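Local coordinates for hypothetical protein, similar to alpha-acetolactate decarboxylase (Staphylococcus aureus subsp. aureus, PDB 1XV2), which probably decarboxylates alpha-acetolactate to acetoin, as a zinc-containing relative of the alpha-acetolactate decarboxylases, at residues N6-M18 against I202-V214. Numbering follows the deposited sequence.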
loop_
_atom_site.group_PDB
_atom_site.type_symbol
_atom_site.label_atom_id
_atom_site.label_comp_id
_atom_site.label_asym_id
_atom_site.label_seq_id
_atom_site.Cartn_x
_atom_site.Cartn_y
_atom_site.Cartn_z
ATOM N N ASN A 6 5.855 -14.294 5.962
ATOM C CA ASN A 6 5.828 -12.984 6.684
ATOM C C ASN A 6 4.955 -11.984 5.941
ATOM O O ASN A 6 5.462 -11.098 5.247
ATOM C CB ASN A 6 7.244 -12.423 6.809
ATOM C CG ASN A 6 8.121 -13.254 7.717
ATOM O OD1 ASN A 6 9.330 -13.040 7.797
ATOM N ND2 ASN A 6 7.515 -14.205 8.416
ATOM N N VAL A 7 3.642 -12.123 6.097
ATOM C CA VAL A 7 2.698 -11.240 5.422
ATOM C C VAL A 7 1.791 -10.484 6.374
ATOM O O VAL A 7 1.223 -11.061 7.300
ATOM C CB VAL A 7 1.794 -12.031 4.445
ATOM C CG1 VAL A 7 0.804 -11.094 3.769
ATOM C CG2 VAL A 7 2.644 -12.737 3.408
ATOM N N LEU A 8 1.665 -9.184 6.143
ATOM C CA LEU A 8 0.791 -8.347 6.951
ATOM C C LEU A 8 -0.462 -8.127 6.116
ATOM O O LEU A 8 -0.383 -7.636 4.994
ATOM C CB LEU A 8 1.452 -7.001 7.256
ATOM C CG LEU A 8 0.539 -5.943 7.883
ATOM C CD1 LEU A 8 -0.153 -6.515 9.103
ATOM C CD2 LEU A 8 1.358 -4.720 8.261
ATOM N N TYR A 9 -1.612 -8.496 6.662
ATOM C CA TYR A 9 -2.876 -8.342 5.952
ATOM C C TYR A 9 -3.657 -7.135 6.448
ATOM O O TYR A 9 -3.832 -6.945 7.650
ATOM C CB TYR A 9 -3.740 -9.591 6.134
ATOM C CG TYR A 9 -5.064 -9.537 5.400
ATOM C CD1 TYR A 9 -5.151 -9.890 4.051
ATOM C CD2 TYR A 9 -6.233 -9.152 6.060
ATOM C CE1 TYR A 9 -6.374 -9.867 3.377
ATOM C CE2 TYR A 9 -7.460 -9.125 5.397
ATOM C CZ TYR A 9 -7.522 -9.487 4.058
ATOM O OH TYR A 9 -8.734 -9.486 3.405
ATOM N N GLN A 10 -4.135 -6.320 5.518
ATOM C CA GLN A 10 -4.913 -5.157 5.897
ATOM C C GLN A 10 -6.187 -5.057 5.069
ATOM O O GLN A 10 -6.164 -5.185 3.843
ATOM C CB GLN A 10 -4.079 -3.876 5.753
ATOM C CG GLN A 10 -4.786 -2.622 6.256
ATOM C CD GLN A 10 -3.845 -1.439 6.465
ATOM O OE1 GLN A 10 -3.188 -1.326 7.500
ATOM N NE2 GLN A 10 -3.779 -0.555 5.477
ATOM N N HIS A 11 -7.305 -4.858 5.754
ATOM C CA HIS A 11 -8.589 -4.711 5.088
ATOM C C HIS A 11 -8.962 -3.245 5.218
ATOM O O HIS A 11 -9.144 -2.740 6.328
ATOM C CB HIS A 11 -9.664 -5.574 5.752
ATOM C CG HIS A 11 -11.035 -5.347 5.195
ATOM N ND1 HIS A 11 -11.434 -5.839 3.970
ATOM C CD2 HIS A 11 -12.077 -4.619 5.665
ATOM C CE1 HIS A 11 -12.661 -5.422 3.710
ATOM N NE2 HIS A 11 -13.072 -4.680 4.722
ATOM N N GLY A 12 -9.075 -2.562 4.084
ATOM C CA GLY A 12 -9.399 -1.148 4.119
ATOM C C GLY A 12 -8.149 -0.399 4.527
ATOM O O GLY A 12 -7.093 -1.013 4.715
ATOM N N THR A 13 -8.251 0.919 4.670
ATOM C CA THR A 13 -7.095 1.728 5.046
ATOM C C THR A 13 -7.444 2.758 6.116
ATOM O O THR A 13 -8.613 3.065 6.342
ATOM C CB THR A 13 -6.519 2.467 3.822
ATOM O OG1 THR A 13 -7.507 3.361 3.299
ATOM C CG2 THR A 13 -6.131 1.481 2.734
ATOM N N LEU A 14 -6.424 3.294 6.774
ATOM C CA LEU A 14 -6.641 4.288 7.816
ATOM C C LEU A 14 -7.122 5.612 7.232
ATOM O O LEU A 14 -8.006 6.257 7.787
ATOM C CB LEU A 14 -5.353 4.513 8.608
ATOM C CG LEU A 14 -5.431 5.560 9.721
ATOM C CD1 LEU A 14 -6.527 5.184 10.703
ATOM C CD2 LEU A 14 -4.087 5.660 10.419
ATOM N N GLY A 15 -6.541 6.006 6.105
ATOM C CA GLY A 15 -6.925 7.254 5.472
ATOM C C GLY A 15 -8.377 7.304 5.026
ATOM O O GLY A 15 -9.029 8.334 5.159
ATOM N N THR A 16 -8.880 6.198 4.486
ATOM C CA THR A 16 -10.261 6.129 4.024
ATOM C C THR A 16 -11.214 6.054 5.218
ATOM O O THR A 16 -12.339 6.551 5.156
ATOM C CB THR A 16 -10.482 4.903 3.100
ATOM O OG1 THR A 16 -9.720 5.069 1.896
ATOM C CG2 THR A 16 -11.954 4.754 2.744
ATOM N N LEU A 17 -10.768 5.426 6.302
ATOM C CA LEU A 17 -11.595 5.341 7.499
ATOM C C LEU A 17 -11.727 6.774 8.019
ATOM O O LEU A 17 -12.829 7.244 8.294
ATOM C CB LEU A 17 -10.927 4.461 8.566
ATOM C CG LEU A 17 -11.789 4.111 9.787
ATOM C CD1 LEU A 17 -12.792 3.034 9.399
ATOM C CD2 LEU A 17 -10.908 3.620 10.936
HETATM N N MSE A 18 -10.591 7.464 8.132
HETATM C CA MSE A 18 -10.559 8.847 8.611
HETATM C C MSE A 18 -11.460 9.743 7.767
HETATM O O MSE A 18 -12.016 10.725 8.258
HETATM C CB MSE A 18 -9.130 9.403 8.557
HETATM C CG MSE A 18 -8.140 8.760 9.512
HETATM SE SE MSE A 18 -8.518 9.103 11.379
HETATM C CE MSE A 18 -7.996 10.947 11.471
ATOM N N ILE A 202 9.001 -9.169 18.013
ATOM C CA ILE A 202 8.887 -8.437 16.760
ATOM C C ILE A 202 8.861 -9.384 15.567
ATOM O O ILE A 202 9.433 -10.478 15.612
ATOM C CB ILE A 202 10.077 -7.471 16.565
ATOM C CG1 ILE A 202 10.190 -6.524 17.756
ATOM C CG2 ILE A 202 9.886 -6.660 15.291
ATOM C CD1 ILE A 202 11.364 -5.565 17.659
ATOM N N GLN A 203 8.187 -8.956 14.505
ATOM C CA GLN A 203 8.109 -9.727 13.272
ATOM C C GLN A 203 8.219 -8.743 12.114
ATOM O O GLN A 203 7.437 -7.796 12.022
ATOM C CB GLN A 203 6.787 -10.487 13.179
ATOM C CG GLN A 203 6.680 -11.335 11.916
ATOM C CD GLN A 203 5.347 -12.044 11.781
ATOM O OE1 GLN A 203 5.160 -12.863 10.881
ATOM N NE2 GLN A 203 4.411 -11.732 12.671
ATOM N N ASN A 204 9.198 -8.961 11.241
ATOM C CA ASN A 204 9.406 -8.089 10.092
ATOM C C ASN A 204 8.686 -8.675 8.878
ATOM O O ASN A 204 8.798 -9.867 8.602
ATOM C CB ASN A 204 10.904 -7.951 9.815
ATOM C CG ASN A 204 11.683 -7.524 11.049
ATOM O OD1 ASN A 204 11.523 -6.409 11.550
ATOM N ND2 ASN A 204 12.525 -8.419 11.552
ATOM N N PHE A 205 7.951 -7.832 8.157
ATOM C CA PHE A 205 7.188 -8.280 6.996
ATOM C C PHE A 205 7.866 -8.050 5.651
ATOM O O PHE A 205 8.455 -7.001 5.401
ATOM C CB PHE A 205 5.804 -7.614 6.991
ATOM C CG PHE A 205 4.929 -8.028 8.145
ATOM C CD1 PHE A 205 4.533 -9.356 8.294
ATOM C CD2 PHE A 205 4.526 -7.099 9.098
ATOM C CE1 PHE A 205 3.749 -9.753 9.383
ATOM C CE2 PHE A 205 3.740 -7.484 10.191
ATOM C CZ PHE A 205 3.352 -8.812 10.333
ATOM N N GLU A 206 7.762 -9.054 4.787
ATOM C CA GLU A 206 8.337 -9.003 3.452
ATOM C C GLU A 206 7.221 -8.654 2.469
ATOM O O GLU A 206 7.466 -8.086 1.405
ATOM C CB GLU A 206 8.936 -10.368 3.096
ATOM C CG GLU A 206 9.735 -10.400 1.802
ATOM C CD GLU A 206 10.240 -11.794 1.470
ATOM O OE1 GLU A 206 10.664 -12.512 2.401
ATOM O OE2 GLU A 206 10.224 -12.172 0.280
ATOM N N THR A 207 5.991 -8.994 2.843
ATOM C CA THR A 207 4.832 -8.728 2.001
ATOM C C THR A 207 3.684 -8.062 2.754
ATOM O O THR A 207 3.349 -8.449 3.872
ATOM C CB THR A 207 4.291 -10.024 1.373
ATOM O OG1 THR A 207 5.320 -10.637 0.590
ATOM C CG2 THR A 207 3.088 -9.722 0.477
ATOM N N PHE A 208 3.094 -7.061 2.111
ATOM C CA PHE A 208 1.968 -6.307 2.649
ATOM C C PHE A 208 0.792 -6.594 1.722
ATOM O O PHE A 208 0.826 -6.239 0.545
ATOM C CB PHE A 208 2.295 -4.813 2.633
ATOM C CG PHE A 208 1.153 -3.928 3.043
ATOM C CD1 PHE A 208 0.670 -3.947 4.344
ATOM C CD2 PHE A 208 0.574 -3.056 2.126
ATOM C CE1 PHE A 208 -0.376 -3.106 4.727
ATOM C CE2 PHE A 208 -0.471 -2.214 2.501
ATOM C CZ PHE A 208 -0.946 -2.239 3.802
ATOM N N GLN A 209 -0.241 -7.241 2.248
ATOM C CA GLN A 209 -1.415 -7.579 1.446
ATOM C C GLN A 209 -2.601 -6.671 1.768
ATOM O O GLN A 209 -3.221 -6.795 2.826
ATOM C CB GLN A 209 -1.795 -9.042 1.682
ATOM C CG GLN A 209 -2.909 -9.561 0.792
ATOM C CD GLN A 209 -3.158 -11.041 0.996
ATOM O OE1 GLN A 209 -2.221 -11.832 1.019
ATOM N NE2 GLN A 209 -4.423 -11.424 1.137
ATOM N N GLN A 210 -2.908 -5.761 0.848
ATOM C CA GLN A 210 -4.007 -4.810 1.027
ATOM C C GLN A 210 -5.283 -5.275 0.331
ATOM O O GLN A 210 -5.293 -5.490 -0.879
ATOM C CB GLN A 210 -3.606 -3.434 0.482
ATOM C CG GLN A 210 -4.709 -2.384 0.561
ATOM C CD GLN A 210 -5.049 -1.996 1.987
ATOM O OE1 GLN A 210 -4.256 -1.348 2.672
ATOM N NE2 GLN A 210 -6.231 -2.394 2.445
ATOM N N HIS A 211 -6.358 -5.412 1.102
ATOM C CA HIS A 211 -7.637 -5.859 0.561
ATOM C C HIS A 211 -8.642 -4.715 0.555
ATOM O O HIS A 211 -8.715 -3.935 1.505
ATOM C CB HIS A 211 -8.166 -7.034 1.386
ATOM C CG HIS A 211 -9.462 -7.593 0.888
ATOM N ND1 HIS A 211 -10.656 -7.410 1.553
ATOM C CD2 HIS A 211 -9.751 -8.332 -0.209
ATOM C CE1 HIS A 211 -11.625 -8.013 0.887
ATOM N NE2 HIS A 211 -11.102 -8.580 -0.187
ATOM N N PHE A 212 -9.413 -4.624 -0.527
ATOM C CA PHE A 212 -10.407 -3.573 -0.706
ATOM C C PHE A 212 -11.822 -4.151 -0.790
ATOM O O PHE A 212 -12.029 -5.214 -1.370
ATOM C CB PHE A 212 -10.122 -2.803 -2.002
ATOM C CG PHE A 212 -8.787 -2.104 -2.027
ATOM C CD1 PHE A 212 -8.697 -0.738 -1.768
ATOM C CD2 PHE A 212 -7.623 -2.808 -2.325
ATOM C CE1 PHE A 212 -7.468 -0.080 -1.806
ATOM C CE2 PHE A 212 -6.384 -2.159 -2.367
ATOM C CZ PHE A 212 -6.308 -0.793 -2.106
ATOM N N PRO A 213 -12.813 -3.448 -0.217
ATOM C CA PRO A 213 -14.207 -3.909 -0.245
ATOM C C PRO A 213 -14.873 -3.599 -1.589
ATOM O O PRO A 213 -15.712 -2.703 -1.690
ATOM C CB PRO A 213 -14.838 -3.140 0.908
ATOM C CG PRO A 213 -14.098 -1.828 0.867
ATOM C CD PRO A 213 -12.663 -2.275 0.665
ATOM N N VAL A 214 -14.501 -4.351 -2.617
ATOM C CA VAL A 214 -15.039 -4.142 -3.957
ATOM C C VAL A 214 -16.544 -4.374 -4.081
ATOM O O VAL A 214 -17.157 -3.964 -5.066
ATOM C CB VAL A 214 -14.312 -5.036 -4.981
ATOM C CG1 VAL A 214 -12.836 -4.675 -5.018
ATOM C CG2 VAL A 214 -14.486 -6.501 -4.614
#
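Leu8 and Gln10 of strand 7-11 pair with Phe208 and Gln210 of strand 207-211 in a parallel beta ladder, which adds the last strand of this chain to a mixed sheet. Beyond 207-211 the sheet runs on, antiparallel, into the second subunit. Leu8 and Gln10 each bond through both N and O to the residues flanking their partner, Gly12 N ends the ladder on His211 O, and Asn6 O, at the start, accepts from both Glu206 N and Thr207 N.

The face bearing Leu8 and Gln10 is tightly packed. Leu8 CB sits over the centre of the Phe205 ring, 3.6 Å from its centroid, while CD2 lies beside Phe208 CD1. Farther along, the Gln10 amide stands almost perpendicular to the Phe208 ring (89°), with NE2 at the ring edge. Gln10 NE2 donates to a lone pair of Gln210 OE1 (3.0 Å) and to Val170 O. A bend at chi2 (67°) turns the Gln210 amide over toward strand 7-11, where Gln210 NE2 reaches Gly12 O at 2.8 Å from above the carbonyl plane and donates to His211 O as well. One buried amide thus ties the strand end to the turn leading into helix 14-18.

The other face is looser toward Val7, which is exposed; its CG2 lies 3.8 Å from Thr207 CB and its CG1 leans on Gln209 CB. Next to it, Gln209 NE2 approaches the edge of the Tyr9 ring, 3.4 Å from Tyr9 CE1. At the far end of this face, Thr25 holds NE2 of His11 and Glu206 of the second subunit holds NE2 of His211. The two rings meet at their edges, His11 ND1 hydrogen-bonded to His211 ND1 at 3.0 Å.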